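Amino Transferase (Eubacterium rectale, PDB 3ELE) probably catalyses pyridoxal-5'-phosphate-dependent transfer of amino groups between amino acids and keto acids, as a dimeric class I and II aminotransferase. Local coordinates at residues E126-A131 with R174-N179; V149-D154 with D163-R168; I212-D217 with D238-C243. All coordinates share one frame; numbering follows the deposited sequence.

Contact 1: E126-A131 with R174-N179; sequences EFITIA and RGVIIN. With PLP (pyridoxal-5'-phosphate), chain E.
Arg-174 N donates a hydrogen bond to Glu-126 O over 2.9 Å, the first of three backbone bonds that join strands 126-130 and 174-178, parallel neighbours in the seven-stranded sheet of the fold type I aminotransferase large domain. Ile-128 then bonds on both its polar atoms: its N reaches Gly-175 O at 3.0 Å, and its O receives Ile-177 N at 2.8 Å, almost straight on (C=O...N 178°). Further along, a water takes over, accepting from Ile-130 N, donating to Ile-177 O at 2.7 Å and bonding Thr-129 OG1. On one face the Phe-127 ring, turned back beside its own backbone N (chi1 -68°), lies against the backbone of Gly-175 and brings CE1 to 3.7 Å from Arg-174 CB. The arginine chain bends away, and in one of its two conformers NH2 bonds Val-3 O of the second subunit. On the other face Ile-128 CB packs on Val-176 CG2 at 4.1 Å. Farther along the chain, Asn-179 holds its amide beside the cofactor 2-methyl, OD1 lying 3.2 Å from PLP C2A, while ND2 bonds Asp-217 O and OD1 accepts from Asn-183 N. Bonded at both amide ends, it is probably fixed in rotation against this methyl.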
loop_
_atom_site.group_PDB
_atom_site.type_symbol
_atom_site.label_atom_id
_atom_site.label_comp_id
_atom_site.label_asym_id
_atom_site.label_seq_id
_atom_site.Cartn_x
_atom_site.Cartn_y
_atom_site.Cartn_z
ATOM N N GLU A 126 -2.209 -23.137 -6.776
ATOM C CA GLU A 126 -1.436 -23.430 -5.566
ATOM C C GLU A 126 -0.081 -22.752 -5.584
ATOM O O GLU A 126 0.567 -22.680 -6.638
ATOM C CB GLU A 126 -1.246 -24.932 -5.435
ATOM C CG GLU A 126 -2.563 -25.698 -5.187
ATOM C CD GLU A 126 -2.446 -27.234 -5.277
ATOM O OE1 GLU A 126 -1.357 -27.776 -5.558
ATOM O OE2 GLU A 126 -3.481 -27.903 -5.096
ATOM N N PHE A 127 0.321 -22.212 -4.420
ATOM C CA PHE A 127 1.668 -21.699 -4.206
ATOM C C PHE A 127 2.280 -22.538 -3.085
ATOM O O PHE A 127 1.634 -22.780 -2.051
ATOM C CB PHE A 127 1.684 -20.201 -3.890
ATOM C CG PHE A 127 1.270 -19.359 -5.050
ATOM C CD1 PHE A 127 2.215 -18.930 -5.997
ATOM C CD2 PHE A 127 -0.076 -19.021 -5.235
ATOM C CE1 PHE A 127 1.817 -18.152 -7.125
ATOM C CE2 PHE A 127 -0.479 -18.243 -6.338
ATOM C CZ PHE A 127 0.468 -17.793 -7.279
ATOM N N ILE A 128 3.518 -22.987 -3.311
ATOM C CA ILE A 128 4.233 -23.868 -2.415
ATOM C C ILE A 128 5.186 -23.063 -1.547
ATOM O O ILE A 128 5.933 -22.216 -2.056
ATOM C CB ILE A 128 5.050 -24.940 -3.175
ATOM C CG1 ILE A 128 4.139 -25.911 -3.929
ATOM C CG2 ILE A 128 5.915 -25.788 -2.229
ATOM C CD1 ILE A 128 4.928 -26.919 -4.710
ATOM N N THR A 129 5.148 -23.342 -0.248
ATOM C CA THR A 129 6.089 -22.737 0.741
ATOM C C THR A 129 6.875 -23.927 1.317
ATOM O O THR A 129 6.360 -25.070 1.338
ATOM C CB THR A 129 5.368 -21.895 1.797
ATOM O OG1 THR A 129 6.330 -21.205 2.622
ATOM C CG2 THR A 129 4.467 -22.740 2.685
ATOM N N ILE A 130 8.136 -23.678 1.679
ATOM C CA ILE A 130 9.037 -24.697 2.229
ATOM C C ILE A 130 9.120 -24.407 3.725
ATOM O O ILE A 130 9.600 -23.339 4.118
ATOM C CB ILE A 130 10.464 -24.644 1.580
ATOM C CG1 ILE A 130 10.393 -24.610 0.045
ATOM C CG2 ILE A 130 11.324 -25.851 2.011
ATOM C CD1 ILE A 130 9.717 -25.798 -0.558
ATOM N N ALA A 131 8.635 -25.343 4.543
ATOM C CA ALA A 131 8.654 -25.207 6.002
ATOM C C ALA A 131 10.106 -25.291 6.542
ATOM O O ALA A 131 10.931 -25.946 5.925
ATOM C CB ALA A 131 7.781 -26.259 6.675
ATOM N N ARG A 174 1.456 -22.836 -9.363
ATOM C CA ARG A 174 1.826 -21.588 -10.037
ATOM C C ARG A 174 3.200 -21.087 -9.653
ATOM O O ARG A 174 3.864 -20.433 -10.452
ATOM C CB ARG A 174 0.796 -20.487 -9.739
ATOM C CG ARG A 174 -0.670 -20.861 -9.998
ATOM C CD ARG A 174 -0.932 -21.556 -11.332
ATOM N NE ARG A 174 -0.081 -21.032 -12.394
ATOM C CZ ARG A 174 -0.221 -19.866 -13.026
ATOM N NH1 ARG A 174 -1.242 -19.042 -12.779
ATOM N NH2 ARG A 174 0.681 -19.544 -13.958
ATOM N N GLY A 175 3.619 -21.381 -8.418
ATOM C CA GLY A 175 4.921 -20.967 -7.951
ATOM C C GLY A 175 5.410 -21.563 -6.654
ATOM O O GLY A 175 4.657 -22.188 -5.917
ATOM N N VAL A 176 6.702 -21.392 -6.419
ATOM C CA VAL A 176 7.374 -21.847 -5.190
ATOM C C VAL A 176 7.987 -20.626 -4.546
ATOM O O VAL A 176 8.758 -19.910 -5.175
ATOM C CB VAL A 176 8.437 -22.939 -5.454
ATOM C CG1 VAL A 176 9.077 -23.364 -4.142
ATOM C CG2 VAL A 176 7.758 -24.130 -6.153
ATOM N N ILE A 177 7.593 -20.370 -3.304
ATOM C CA ILE A 177 8.084 -19.247 -2.519
ATOM C C ILE A 177 9.343 -19.719 -1.793
ATOM O O ILE A 177 9.339 -20.810 -1.181
ATOM C CB ILE A 177 7.054 -18.780 -1.420
ATOM C CG1 ILE A 177 5.664 -18.481 -2.002
ATOM C CG2 ILE A 177 7.579 -17.553 -0.689
ATOM C CD1 ILE A 177 4.528 -18.611 -0.982
ATOM N N ILE A 178 10.407 -18.908 -1.852
ATOM C CA ILE A 178 11.650 -19.167 -1.136
ATOM C C ILE A 178 12.031 -17.904 -0.347
ATOM O O ILE A 178 11.804 -16.776 -0.776
ATOM C CB ILE A 178 12.817 -19.687 -2.025
ATOM C CG1 ILE A 178 13.495 -18.577 -2.813
ATOM C CG2 ILE A 178 12.357 -20.889 -2.914
ATOM C CD1 ILE A 178 14.635 -19.047 -3.615
ATOM N N ASN A 179 12.588 -18.114 0.820
ATOM C CA ASN A 179 12.971 -17.024 1.714
ATOM C C ASN A 179 14.325 -17.407 2.249
ATOM O O ASN A 179 14.410 -18.240 3.147
ATOM C CB ASN A 179 11.876 -16.926 2.751
ATOM C CG ASN A 179 12.157 -15.963 3.883
ATOM O OD1 ASN A 179 11.834 -16.293 5.012
ATOM N ND2 ASN A 179 12.726 -14.780 3.602
HETATM N N1 PLP E . 9.209 -11.692 4.456
HETATM C C2 PLP E . 9.746 -12.220 5.632
HETATM C C2A PLP E . 10.302 -13.608 5.621
HETATM C C3 PLP E . 9.791 -11.442 6.807
HETATM O O3 PLP E . 10.334 -11.948 7.964
HETATM C C4 PLP E . 9.254 -10.133 6.816
HETATM C C4A PLP E . 8.935 -9.553 8.182
HETATM O O4A PLP E . 7.852 -9.795 8.717
HETATM C C5 PLP E . 8.712 -9.615 5.600
HETATM C C6 PLP E . 8.692 -10.408 4.425
HETATM C C5A PLP E . 8.083 -8.241 5.501
HETATM O O4P PLP E . 8.977 -7.241 5.129
HETATM P P PLP E . 8.374 -5.771 4.858
HETATM O O1P PLP E . 9.150 -5.098 3.762
HETATM O O2P PLP E . 8.560 -4.931 6.089
HETATM O O3P PLP E . 6.926 -5.815 4.494
HETATM O O HOH W 1 8.813 -20.851 1.497
#

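Contact 2: V149-D154 with D163-R168; sequences VEVPAD and DALEER
Val-151 meets Ala-164 and Leu-165 where helix 162-167 packs on strand 147-151, the edge strand, within this chain, of the fold type I aminotransferase sheet; the two form the strand-helix part of a beta-alpha-beta crossover leading to strand 173-178. The two branches of the valine divide the work: CG1 touches Ala-164 CB at 3.7 Å, and CG2 lies 3.8 Å from Leu-165 CD1. With CG1 anti to the backbone N (chi1 178°), both methyls reach the helix, one at its small alanine and the other at the leucine. Beside this apolar patch runs Arg-168, its chain extended from CG to NE along the strand, from Val-149 toward Pro-152. Val-149 CG1 packs against its CB at 3.9 Å, and farther out its CD passes Val-151 CA. At the tip, Pro-152 comes from the opposite direction and lays CD over the centre of one guanidinium face, 3.4 Å from Arg-168 CZ; ring atom CG reaches NH2 of the same group. The planar end of the arginine thus serves as a flat surface for the proline, at the more exposed side of the contact.

Around this first shell, Leu-165 continues inward onto Ile-128 of the neighbouring strand and onto Leu-197 and Leu-200, joining its helix to helix 191-208 on the same face of the sheet as Ile-128. Asp-161 OD1 accepts from Ala-164 N near the start of the helix. The guanidinium is held from its own segment: Arg-168 NH1 donates to Ala-164 O at 3.1 Å, the oxygen lying in the guanidinium plane, while Arg-168 N reaches that same oxygen from the opposite face of its carbonyl.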
loop_
_atom_site.group_PDB
_atom_site.type_symbol
_atom_site.label_atom_id
_atom_site.label_comp_id
_atom_site.label_asym_id
_atom_site.label_seq_id
_atom_site.Cartn_x
_atom_site.Cartn_y
_atom_site.Cartn_z
ATOM N N VAL A 149 0.413 -24.585 -0.153
ATOM C CA VAL A 149 0.824 -25.988 -0.005
ATOM C C VAL A 149 2.172 -25.947 0.721
ATOM O O VAL A 149 3.084 -25.286 0.262
ATOM C CB VAL A 149 0.927 -26.648 -1.390
ATOM C CG1 VAL A 149 1.526 -28.064 -1.314
ATOM C CG2 VAL A 149 -0.427 -26.691 -1.991
ATOM N N GLU A 150 2.268 -26.614 1.871
ATOM C CA GLU A 150 3.485 -26.655 2.676
ATOM C C GLU A 150 4.320 -27.873 2.374
ATOM O O GLU A 150 3.788 -28.981 2.391
ATOM C CB GLU A 150 3.153 -26.726 4.171
ATOM C CG GLU A 150 2.366 -25.553 4.692
ATOM C CD GLU A 150 2.053 -25.634 6.186
ATOM O OE1 GLU A 150 2.608 -26.494 6.904
ATOM O OE2 GLU A 150 1.270 -24.778 6.647
ATOM N N VAL A 151 5.622 -27.666 2.126
ATOM C CA VAL A 151 6.562 -28.779 2.019
ATOM C C VAL A 151 7.107 -29.000 3.445
ATOM O O VAL A 151 7.583 -28.025 4.077
ATOM C CB VAL A 151 7.697 -28.535 1.027
ATOM C CG1 VAL A 151 8.661 -29.738 1.018
ATOM C CG2 VAL A 151 7.136 -28.289 -0.361
ATOM N N PRO A 152 6.996 -30.246 3.991
ATOM C CA PRO A 152 7.568 -30.536 5.326
ATOM C C PRO A 152 9.063 -30.201 5.435
ATOM O O PRO A 152 9.815 -30.367 4.466
ATOM C CB PRO A 152 7.339 -32.039 5.501
ATOM C CG PRO A 152 6.198 -32.336 4.644
ATOM C CD PRO A 152 6.297 -31.431 3.455
ATOM N N ALA A 153 9.467 -29.745 6.613
ATOM C CA ALA A 153 10.826 -29.275 6.834
ATOM C C ALA A 153 11.921 -30.344 6.703
ATOM O O ALA A 153 11.704 -31.529 6.994
ATOM C CB ALA A 153 10.952 -28.579 8.219
ATOM N N ASP A 154 13.070 -29.890 6.198
ATOM C CA ASP A 154 14.312 -30.637 6.215
ATOM C C ASP A 154 14.877 -30.204 7.565
ATOM O O ASP A 154 15.536 -29.177 7.668
ATOM C CB ASP A 154 15.237 -30.206 5.074
ATOM C CG ASP A 154 16.678 -30.632 5.274
ATOM O OD1 ASP A 154 16.923 -31.628 5.985
ATOM O OD2 ASP A 154 17.578 -29.943 4.731
ATOM N N ASP A 163 12.369 -34.481 -2.611
ATOM C CA ASP A 163 11.382 -35.560 -2.832
ATOM C C ASP A 163 9.974 -35.080 -2.433
ATOM O O ASP A 163 9.023 -35.176 -3.242
ATOM C CB ASP A 163 11.765 -36.847 -2.076
ATOM C CG ASP A 163 12.962 -37.595 -2.716
ATOM O OD1 ASP A 163 13.508 -37.146 -3.744
ATOM O OD2 ASP A 163 13.352 -38.663 -2.188
ATOM N N ALA A 164 9.877 -34.531 -1.215
ATOM C CA ALA A 164 8.635 -33.967 -0.679
ATOM C C ALA A 164 8.145 -32.832 -1.587
ATOM O O ALA A 164 6.973 -32.808 -1.942
ATOM C CB ALA A 164 8.834 -33.447 0.771
ATOM N N LEU A 165 9.050 -31.942 -2.016
ATOM C CA LEU A 165 8.674 -30.823 -2.902
ATOM C C LEU A 165 8.118 -31.325 -4.223
ATOM O O LEU A 165 7.024 -30.921 -4.594
ATOM C CB LEU A 165 9.825 -29.839 -3.165
ATOM C CG LEU A 165 9.623 -28.720 -4.211
ATOM C CD1 LEU A 165 8.303 -27.931 -3.999
ATOM C CD2 LEU A 165 10.837 -27.800 -4.230
ATOM N N GLU A 166 8.870 -32.198 -4.902
ATOM C CA GLU A 166 8.469 -32.760 -6.197
ATOM C C GLU A 166 7.095 -33.438 -6.154
ATOM O O GLU A 166 6.311 -33.323 -7.100
ATOM C CB GLU A 166 9.528 -33.750 -6.712
ATOM C CG GLU A 166 9.213 -34.287 -8.115
ATOM C CD GLU A 166 10.337 -35.048 -8.784
ATOM O OE1 GLU A 166 11.413 -35.243 -8.184
ATOM O OE2 GLU A 166 10.122 -35.455 -9.944
ATOM N N GLU A 167 6.834 -34.153 -5.060
ATOM C CA GLU A 167 5.564 -34.856 -4.825
ATOM C C GLU A 167 4.372 -33.885 -4.691
ATOM O O GLU A 167 3.255 -34.232 -5.064
ATOM C CB GLU A 167 5.701 -35.752 -3.581
ATOM C CG GLU A 167 4.564 -36.730 -3.328
ATOM C CD GLU A 167 4.714 -37.529 -2.018
ATOM O OE1 GLU A 167 5.767 -37.449 -1.330
ATOM O OE2 GLU A 167 3.749 -38.252 -1.677
ATOM N N ARG A 168 4.617 -32.670 -4.192
ATOM C CA ARG A 168 3.564 -31.625 -4.035
ATOM C C ARG A 168 3.393 -30.687 -5.243
ATOM O O ARG A 168 2.530 -29.809 -5.214
ATOM C CB ARG A 168 3.816 -30.825 -2.757
ATOM C CG ARG A 168 3.562 -31.656 -1.522
ATOM C CD ARG A 168 4.186 -31.089 -0.298
ATOM N NE ARG A 168 3.816 -31.867 0.891
ATOM C CZ ARG A 168 4.303 -33.067 1.223
ATOM N NH1 ARG A 168 5.201 -33.700 0.468
ATOM N NH2 ARG A 168 3.875 -33.652 2.342
#

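Contact 3: I212-D217 with D238-C243; sequences IFIIAD and DNTLVC. With PLP (pyridoxal-5'-phosphate), chain E.
The cofactor site begins at the end of strand 213-217, where Asp-217 OD2 stands 2.7 Å from the pyridine nitrogen N1 of pyridoxal-5'-phosphate. Its carboxylate leaves the strand with CG anti to the backbone N (chi1 -171°), which carries it beyond Cys-243 to the ring. Tyr-137 OH also hydrogen-bonds OD2, helping to place it, and such a carboxylate would be expected to stabilise a protonated pyridine nitrogen, as in related aminotransferases.

Behind the aspartate, four backbone bonds tie the strand to 240-243: Ile-214 N to Asn-239 O, Leu-241 N to Ile-214 O, Ala-216 N to Leu-241 O at 2.9 Å and nearly linear (177° at the hydrogen), and Cys-243 N to Ala-216 O at 2.8 Å. Both strands run in the same direction within the seven-stranded, mostly parallel sheet of the fold type I PLP enzymes. Side chains alternate between its faces. Ile-214 and Thr-240 lie side by side on one, with CB of the isoleucine 3.9 Å from OG1 of the threonine, whose hydroxyl bonds Tyr-237 O; Ala-216 follows them. Ile-215, Leu-241 and Cys-243 occupy the other face, as does Asp-217; there Ile-215 CG2 approaches Cys-243 SG at 4.2 Å and helix 108-119 covers the cysteine. At the far end Asn-239, centre of an inverse gamma turn, sets its CB over the face of the Phe-213 ring in a CH-pi contact, 4.1 Å from the centroid. Its OD1 accepts from Tyr-267 N, and Val-3 of the second subunit packs on the phenylalanine.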
loop_
_atom_site.group_PDB
_atom_site.type_symbol
_atom_site.label_atom_id
_atom_site.label_comp_id
_atom_site.label_asym_id
_atom_site.label_seq_id
_atom_site.Cartn_x
_atom_site.Cartn_y
_atom_site.Cartn_z
ATOM N N ILE A 212 6.413 -22.473 -13.689
ATOM C CA ILE A 212 6.252 -22.478 -12.224
ATOM C C ILE A 212 7.262 -21.426 -11.808
ATOM O O ILE A 212 8.470 -21.613 -11.992
ATOM C CB ILE A 212 6.587 -23.826 -11.564
ATOM C CG1 ILE A 212 5.690 -24.944 -12.101
ATOM C CG2 ILE A 212 6.436 -23.732 -10.029
ATOM C CD1 ILE A 212 6.140 -26.334 -11.705
ATOM N N PHE A 213 6.779 -20.310 -11.279
ATOM C CA PHE A 213 7.669 -19.241 -10.828
ATOM C C PHE A 213 8.354 -19.527 -9.516
ATOM O O PHE A 213 7.852 -20.297 -8.715
ATOM C CB PHE A 213 6.919 -17.908 -10.728
ATOM C CG PHE A 213 6.658 -17.318 -12.048
ATOM C CD1 PHE A 213 5.555 -17.728 -12.805
ATOM C CD2 PHE A 213 7.570 -16.414 -12.600
ATOM C CE1 PHE A 213 5.353 -17.215 -14.078
ATOM C CE2 PHE A 213 7.375 -15.897 -13.861
ATOM C CZ PHE A 213 6.272 -16.291 -14.595
ATOM N N ILE A 214 9.540 -18.948 -9.346
ATOM C CA ILE A 214 10.202 -18.873 -8.047
ATOM C C ILE A 214 9.821 -17.460 -7.594
ATOM O O ILE A 214 9.992 -16.512 -8.350
ATOM C CB ILE A 214 11.742 -18.980 -8.108
ATOM C CG1 ILE A 214 12.184 -20.418 -8.329
ATOM C CG2 ILE A 214 12.404 -18.492 -6.780
ATOM C CD1 ILE A 214 13.739 -20.609 -8.430
ATOM N N ILE A 215 9.232 -17.340 -6.407
ATOM C CA ILE A 215 8.935 -16.046 -5.789
ATOM C C ILE A 215 9.956 -15.984 -4.676
ATOM O O ILE A 215 9.816 -16.704 -3.697
ATOM C CB ILE A 215 7.473 -15.933 -5.281
ATOM C CG1 ILE A 215 6.488 -16.133 -6.426
ATOM C CG2 ILE A 215 7.211 -14.590 -4.618
ATOM C CD1 ILE A 215 6.037 -17.571 -6.600
ATOM N N ALA A 216 11.001 -15.161 -4.864
ATOM C CA ALA A 216 12.112 -15.019 -3.938
ATOM C C ALA A 216 11.872 -13.867 -2.977
ATOM O O ALA A 216 11.973 -12.704 -3.372
ATOM C CB ALA A 216 13.439 -14.801 -4.712
ATOM N N ASP A 217 11.612 -14.207 -1.711
ATOM C CA ASP A 217 11.340 -13.249 -0.632
ATOM C C ASP A 217 12.678 -12.948 0.022
ATOM O O ASP A 217 13.107 -13.673 0.924
ATOM C CB ASP A 217 10.344 -13.873 0.363
ATOM C CG ASP A 217 9.838 -12.908 1.386
ATOM O OD1 ASP A 217 9.983 -11.691 1.192
ATOM O OD2 ASP A 217 9.245 -13.380 2.371
ATOM N N ASP A 238 15.129 -18.827 -14.914
ATOM C CA ASP A 238 14.602 -17.741 -15.744
ATOM C C ASP A 238 13.337 -17.101 -15.162
ATOM O O ASP A 238 13.315 -15.891 -14.930
ATOM C CB ASP A 238 14.383 -18.225 -17.182
ATOM C CG ASP A 238 15.679 -18.393 -17.963
ATOM O OD1 ASP A 238 16.764 -17.932 -17.534
ATOM O OD2 ASP A 238 15.598 -18.979 -19.047
ATOM N N ASN A 239 12.342 -17.931 -14.860
ATOM C CA ASN A 239 11.052 -17.483 -14.283
ATOM C C ASN A 239 11.137 -17.261 -12.770
ATOM O O ASN A 239 10.591 -17.995 -11.977
ATOM C CB ASN A 239 9.928 -18.455 -14.686
ATOM C CG ASN A 239 9.631 -18.409 -16.176
ATOM O OD1 ASN A 239 9.402 -17.344 -16.726
ATOM N ND2 ASN A 239 9.621 -19.563 -16.824
ATOM N N THR A 240 11.833 -16.197 -12.396
ATOM C CA THR A 240 12.029 -15.817 -11.007
ATOM C C THR A 240 11.578 -14.382 -10.853
ATOM O O THR A 240 11.959 -13.531 -11.665
ATOM C CB THR A 240 13.505 -15.905 -10.637
ATOM O OG1 THR A 240 13.964 -17.238 -10.840
ATOM C CG2 THR A 240 13.801 -15.445 -9.149
ATOM N N LEU A 241 10.751 -14.146 -9.833
ATOM C CA LEU A 241 10.315 -12.824 -9.400
ATOM C C LEU A 241 11.006 -12.610 -8.071
ATOM O O LEU A 241 10.967 -13.506 -7.230
ATOM C CB LEU A 241 8.796 -12.773 -9.220
ATOM C CG LEU A 241 7.983 -12.825 -10.515
ATOM C CD1 LEU A 241 6.516 -13.189 -10.251
ATOM C CD2 LEU A 241 8.118 -11.482 -11.256
ATOM N N VAL A 242 11.676 -11.464 -7.895
ATOM C CA VAL A 242 12.374 -11.139 -6.643
ATOM C C VAL A 242 11.601 -10.044 -5.926
ATOM O O VAL A 242 11.239 -9.052 -6.542
ATOM C CB VAL A 242 13.848 -10.728 -6.861
ATOM C CG1 VAL A 242 14.516 -10.366 -5.515
ATOM C CG2 VAL A 242 14.622 -11.868 -7.580
ATOM N N CYS A 243 11.322 -10.281 -4.639
ATOM C CA CYS A 243 10.626 -9.360 -3.744
ATOM C C CYS A 243 11.659 -8.938 -2.722
ATOM O O CYS A 243 12.254 -9.791 -2.040
ATOM C CB CYS A 243 9.449 -10.048 -3.043
ATOM S SG CYS A 243 8.172 -10.571 -4.199
HETATM N N1 PLP E . 9.209 -11.692 4.456
HETATM C C2 PLP E . 9.746 -12.220 5.632
HETATM C C2A PLP E . 10.302 -13.608 5.621
HETATM C C3 PLP E . 9.791 -11.442 6.807
HETATM O O3 PLP E . 10.334 -11.948 7.964
HETATM C C4 PLP E . 9.254 -10.133 6.816
HETATM C C4A PLP E . 8.935 -9.553 8.182
HETATM O O4A PLP E . 7.852 -9.795 8.717
HETATM C C5 PLP E . 8.712 -9.615 5.600
HETATM C C6 PLP E . 8.692 -10.408 4.425
HETATM C C5A PLP E . 8.083 -8.241 5.501
HETATM O O4P PLP E . 8.977 -7.241 5.129
HETATM P P PLP E . 8.374 -5.771 4.858
HETATM O O1P PLP E . 9.150 -5.098 3.762
HETATM O O2P PLP E . 8.560 -4.931 6.089
HETATM O O3P PLP E . 6.926 -5.815 4.494
#

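How the contacts relate
All three contacts reach one sheet, in the order 240-245, 213-217, 173-178, 126-130, 147-151. Contact 1 sits between the others, its centre 10 Å from each. It joins contact 2 through Thr-129 O and Val-151 N, 2.8 Å apart, and contact 3 through Ile-178 O and Asp-217 N, 2.7 Å apart. Contacts 2 and 3 do not touch: their centres are 18 Å apart and their nearest atoms about 8 Å. The cofactor draws contacts 1 and 3 together, since Asn-179 and Asp-217 both line its pocket, whereas contact 2 adds a helix at the sheet's edge, between the two strands of contact 1 in chain order.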